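Local coordinates for extracellular solute-binding protein (Bordetella parapertussis, PDB 3PU5) that probably binds a solute, perhaps a polyamine, outside the cytoplasm and delivers it to a membrane transporter, as other bacterial extracellular solute-binding proteins do, at residues Ala91-Pro94 and Glu95-Ala99; Trp230-Thr234 and Glu235-Ser239. All coordinates share one frame; numbering follows the deposited sequence.

Interaction 1. Residues Ala91-Pro94 and Glu95-Ala99; sequences ADVP and EKFKA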
loop_
_atom_site.group_PDB
_atom_site.type_symbol
_atom_site.label_atom_id
_atom_site.label_comp_id
_atom_site.label_asym_id
_atom_site.label_seq_id
_atom_site.Cartn_x
_atom_site.Cartn_y
_atom_site.Cartn_z
ATOM N N ALA A 91 6.967 -1.668 -18.928
ATOM C CA ALA A 91 8.285 -2.289 -19.060
ATOM C C ALA A 91 9.202 -1.890 -17.908
ATOM O O ALA A 91 10.147 -2.610 -17.584
ATOM C CB ALA A 91 8.924 -1.934 -20.405
ATOM N N ASP A 92 8.916 -0.747 -17.287
ATOM C CA ASP A 92 9.740 -0.243 -16.187
ATOM C C ASP A 92 9.168 -0.533 -14.802
ATOM O O ASP A 92 9.699 -0.075 -13.793
ATOM C CB ASP A 92 9.969 1.249 -16.360
ATOM C CG ASP A 92 10.654 1.564 -17.664
ATOM O OD1 ASP A 92 11.641 0.869 -17.985
ATOM O OD2 ASP A 92 10.197 2.478 -18.378
ATOM N N VAL A 93 8.081 -1.293 -14.766
ATOM C CA VAL A 93 7.453 -1.675 -13.512
ATOM C C VAL A 93 7.781 -3.134 -13.209
ATOM O O VAL A 93 7.466 -4.012 -14.006
ATOM C CB VAL A 93 5.927 -1.499 -13.596
ATOM C CG1 VAL A 93 5.262 -1.933 -12.295
ATOM C CG2 VAL A 93 5.590 -0.061 -13.948
ATOM N N PRO A 94 8.446 -3.397 -12.071
ATOM C CA PRO A 94 8.746 -4.786 -11.697
ATOM C C PRO A 94 7.495 -5.678 -11.635
ATOM O O PRO A 94 6.404 -5.223 -11.294
ATOM C CB PRO A 94 9.387 -4.646 -10.310
ATOM C CG PRO A 94 10.059 -3.284 -10.358
ATOM C CD PRO A 94 9.107 -2.425 -11.182
ATOM N N GLU A 95 7.675 -6.954 -11.958
ATOM C CA GLU A 95 6.572 -7.903 -12.065
ATOM C C GLU A 95 5.695 -7.999 -10.811
ATOM O O GLU A 95 4.490 -8.200 -10.912
ATOM C CB GLU A 95 7.120 -9.289 -12.437
ATOM C CG GLU A 95 6.062 -10.375 -12.596
ATOM C CD GLU A 95 4.985 -10.029 -13.623
ATOM O OE1 GLU A 95 5.313 -9.386 -14.649
ATOM O OE2 GLU A 95 3.806 -10.407 -13.402
ATOM N N LYS A 96 6.295 -7.872 -9.634
ATOM C CA LYS A 96 5.535 -8.004 -8.396
ATOM C C LYS A 96 4.369 -7.026 -8.278
ATOM O O LYS A 96 3.378 -7.334 -7.626
ATOM C CB LYS A 96 6.443 -7.859 -7.180
ATOM C CG LYS A 96 7.137 -6.521 -7.033
ATOM C CD LYS A 96 7.919 -6.561 -5.728
ATOM C CE LYS A 96 9.038 -5.576 -5.707
ATOM N NZ LYS A 96 9.946 -5.882 -4.549
ATOM N N PHE A 97 4.495 -5.848 -8.890
ATOM C CA PHE A 97 3.440 -4.834 -8.832
ATOM C C PHE A 97 2.300 -5.152 -9.790
ATOM O O PHE A 97 1.226 -4.543 -9.723
ATOM C CB PHE A 97 4.016 -3.450 -9.136
ATOM C CG PHE A 97 5.071 -3.030 -8.173
ATOM C CD1 PHE A 97 4.751 -2.787 -6.847
ATOM C CD2 PHE A 97 6.389 -2.906 -8.578
ATOM C CE1 PHE A 97 5.714 -2.421 -5.937
ATOM C CE2 PHE A 97 7.380 -2.532 -7.664
ATOM C CZ PHE A 97 7.036 -2.289 -6.342
ATOM N N LYS A 98 2.546 -6.110 -10.677
ATOM C CA LYS A 98 1.576 -6.509 -11.685
ATOM C C LYS A 98 1.043 -7.930 -11.464
ATOM O O LYS A 98 0.034 -8.326 -12.056
ATOM C CB LYS A 98 2.219 -6.412 -13.070
ATOM C CG LYS A 98 2.853 -5.052 -13.365
ATOM C CD LYS A 98 3.469 -5.016 -14.765
ATOM C CE LYS A 98 4.886 -5.557 -14.790
ATOM N NZ LYS A 98 5.494 -5.321 -16.129
ATOM N N ALA A 99 1.721 -8.688 -10.608
ATOM C CA ALA A 99 1.485 -10.128 -10.499
ATOM C C ALA A 99 0.043 -10.544 -10.193
ATOM O O ALA A 99 -0.422 -11.553 -10.709
ATOM C CB ALA A 99 2.439 -10.761 -9.488
#
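P94 and F97 lie side by side across this local turn, and their apolar contact is the first of its two kinds of interaction. The pyrrolidine ring packs beside the phenyl: CD of P94 is 3.8 Å from CD2 of F97, and CG of P94 lies at the ring edge, in its plane, 3.9 Å from CE2 of F97. A face of the same ring is covered from within its own segment by K96, whose CG stands 3.9 Å above the plane over the ring centre. V93 closes in on the root of F97: its CG1 methyl, trans to N (chi1 179°), lies 3.7 Å from CB of F97.

The second kind is polar. The amide N of F97 donates to O of P94 at 3.1 Å, with an N-H...O angle of 151°; the donor sits above the carbonyl plane, so it misses a lone-pair direction. One residue on, N of K98 donates to O of E95 at 2.9 Å. These two successive bonds, each three residues back, close the turn. Apart from them, the K98 chain bends at chi3 (-86°) and its aliphatic end packs on the V93 carbonyl, CE of K98 lying 3.1 Å from O of V93, while NZ is hydrogen-bonded to O of L90.

The turn belongs to the loop between helix 67-75 and strand 106-107. V93 and K98 both touch S106 of that strand, the F97 backbone bonds to L107, the F97 ring meets that of Y110 with nearly parallel planes, and K96 NZ bonds to O of V300 and of I297.

Interaction 2. Residues Trp230-Thr234 and Glu235-Ser239; sequences WVDPT and EGAVS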
loop_
_atom_site.group_PDB
_atom_site.type_symbol
_atom_site.label_atom_id
_atom_site.label_comp_id
_atom_site.label_asym_id
_atom_site.label_seq_id
_atom_site.Cartn_x
_atom_site.Cartn_y
_atom_site.Cartn_z
ATOM N N TRP A 230 11.916 5.225 11.468
ATOM C CA TRP A 230 11.319 4.079 10.791
ATOM C C TRP A 230 12.414 3.107 10.400
ATOM O O TRP A 230 13.480 3.520 9.936
ATOM C CB TRP A 230 10.583 4.539 9.534
ATOM C CG TRP A 230 9.778 3.469 8.843
ATOM C CD1 TRP A 230 8.548 3.010 9.200
ATOM C CD2 TRP A 230 10.148 2.745 7.658
ATOM N NE1 TRP A 230 8.122 2.046 8.315
ATOM C CE2 TRP A 230 9.090 1.863 7.360
ATOM C CE3 TRP A 230 11.276 2.755 6.824
ATOM C CZ2 TRP A 230 9.122 0.996 6.259
ATOM C CZ3 TRP A 230 11.307 1.892 5.730
ATOM C CH2 TRP A 230 10.232 1.023 5.462
ATOM N N VAL A 231 12.143 1.822 10.588
ATOM C CA VAL A 231 13.080 0.770 10.219
ATOM C C VAL A 231 12.630 0.067 8.952
ATOM O O VAL A 231 11.494 -0.380 8.844
ATOM C CB VAL A 231 13.237 -0.290 11.329
ATOM C CG1 VAL A 231 14.214 -1.367 10.889
ATOM C CG2 VAL A 231 13.720 0.359 12.627
ATOM N N ASP A 232 13.542 -0.012 7.995
ATOM C CA ASP A 232 13.391 -0.850 6.819
ATOM C C ASP A 232 13.891 -2.237 7.230
ATOM O O ASP A 232 15.095 -2.467 7.297
ATOM C CB ASP A 232 14.249 -0.267 5.692
ATOM C CG ASP A 232 14.003 -0.928 4.358
ATOM O OD1 ASP A 232 13.169 -1.856 4.287
ATOM O OD2 ASP A 232 14.645 -0.506 3.368
ATOM N N PRO A 233 12.966 -3.162 7.551
ATOM C CA PRO A 233 13.389 -4.442 8.140
ATOM C C PRO A 233 14.219 -5.275 7.167
ATOM O O PRO A 233 13.943 -5.258 5.970
ATOM C CB PRO A 233 12.058 -5.151 8.439
ATOM C CG PRO A 233 11.001 -4.058 8.390
ATOM C CD PRO A 233 11.509 -3.100 7.357
ATOM N N THR A 234 15.212 -6.001 7.665
ATOM C CA THR A 234 16.089 -6.760 6.764
ATOM C C THR A 234 15.356 -7.813 5.922
ATOM O O THR A 234 15.786 -8.119 4.802
ATOM C CB THR A 234 17.309 -7.392 7.500
ATOM O OG1 THR A 234 16.858 -8.242 8.560
ATOM C CG2 THR A 234 18.205 -6.299 8.096
ATOM N N GLU A 235 14.256 -8.359 6.437
ATOM C CA GLU A 235 13.468 -9.335 5.672
ATOM C C GLU A 235 12.627 -8.646 4.602
ATOM O O GLU A 235 12.018 -9.301 3.760
ATOM C CB GLU A 235 12.538 -10.132 6.581
ATOM C CG GLU A 235 13.231 -10.784 7.761
ATOM C CD GLU A 235 13.137 -9.966 9.038
ATOM O OE1 GLU A 235 12.972 -8.732 8.952
ATOM O OE2 GLU A 235 13.231 -10.572 10.133
ATOM N N GLY A 236 12.595 -7.318 4.653
ATOM C CA GLY A 236 11.787 -6.526 3.742
ATOM C C GLY A 236 10.593 -5.885 4.430
ATOM O O GLY A 236 9.976 -6.479 5.313
ATOM N N ALA A 237 10.267 -4.662 4.030
ATOM C CA ALA A 237 9.011 -4.049 4.448
ATOM C C ALA A 237 7.842 -4.678 3.667
ATOM O O ALA A 237 8.025 -5.215 2.571
ATOM C CB ALA A 237 9.057 -2.542 4.256
ATOM N N VAL A 238 6.651 -4.633 4.251
ATOM C CA VAL A 238 5.471 -5.225 3.636
ATOM C C VAL A 238 4.641 -4.105 3.058
ATOM O O VAL A 238 4.143 -3.254 3.795
ATOM C CB VAL A 238 4.620 -5.946 4.661
ATOM C CG1 VAL A 238 3.604 -6.838 3.958
ATOM C CG2 VAL A 238 5.508 -6.733 5.584
ATOM N N SER A 239 4.484 -4.123 1.740
ATOM C CA SER A 239 3.986 -2.966 1.029
ATOM C C SER A 239 2.701 -3.260 0.302
ATOM O O SER A 239 2.458 -4.382 -0.137
ATOM C CB SER A 239 5.037 -2.478 0.047
ATOM O OG SER A 239 6.248 -2.206 0.728
HETATM O O HOH W 1 12.081 -3.282 2.406
#
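W230 opens the contact with its indole edge: CH2 approaches CB of A237 to 3.9 Å, close to the ring plane, while NE1 bonds to O of G212. D232, its CG anti to the backbone N (chi1 -171°), brings the end of its carboxylate near the returning chain but reaches it through water. That water donates to OD1 of D232 at 2.6 Å and accepts from N of A237 at 2.8 Å, bridging an acid and an amide too far apart to bond directly. P233 follows, packing CD 4.0 Å from CB of A237. Its O accepts from N of G236 at 2.8 Å (N-H...O 149°), the closing bond of a type I beta turn with T234 and E235 at its corners. The bent side chain of E235 carries OE1 back to 3.7 Å from CB of P233, and its carboxylate accepts from the backbone N of W129 and of K130 at the start of helix 129-138, where the helix dipole would probably stabilise its charge. At the exit G236 has a positive phi (109°), where a CB would jam against the preceding carbonyl O. The type I turn is thus a local reversal within a connecting loop: the chain leaves strand 111-117 at I115 and resumes antiparallel pairing with it at V113, within the periplasmic-binding-protein fold.

Both contacts are local turns, each closed by a backbone bond from an amide to a proline carbonyl three residues earlier. Both are partly buried: V93, P94 and F97 are buried against exposed E95 in interaction 1, and P233, G236 and A237 against exposed T234 in interaction 2. Interaction 1 lies within a long loop and is filled by an aromatic ring with an extended lysine on its face and a second lysine bent back over the turn; interaction 2 joins strands of the antiparallel sheet and relies on a glycine, a bridging water and an acid directed at a helix start. The centres of interactions 1 and 2 are about 19 Å apart. They nevertheless share a neighbour: V300 meets K96 and S239.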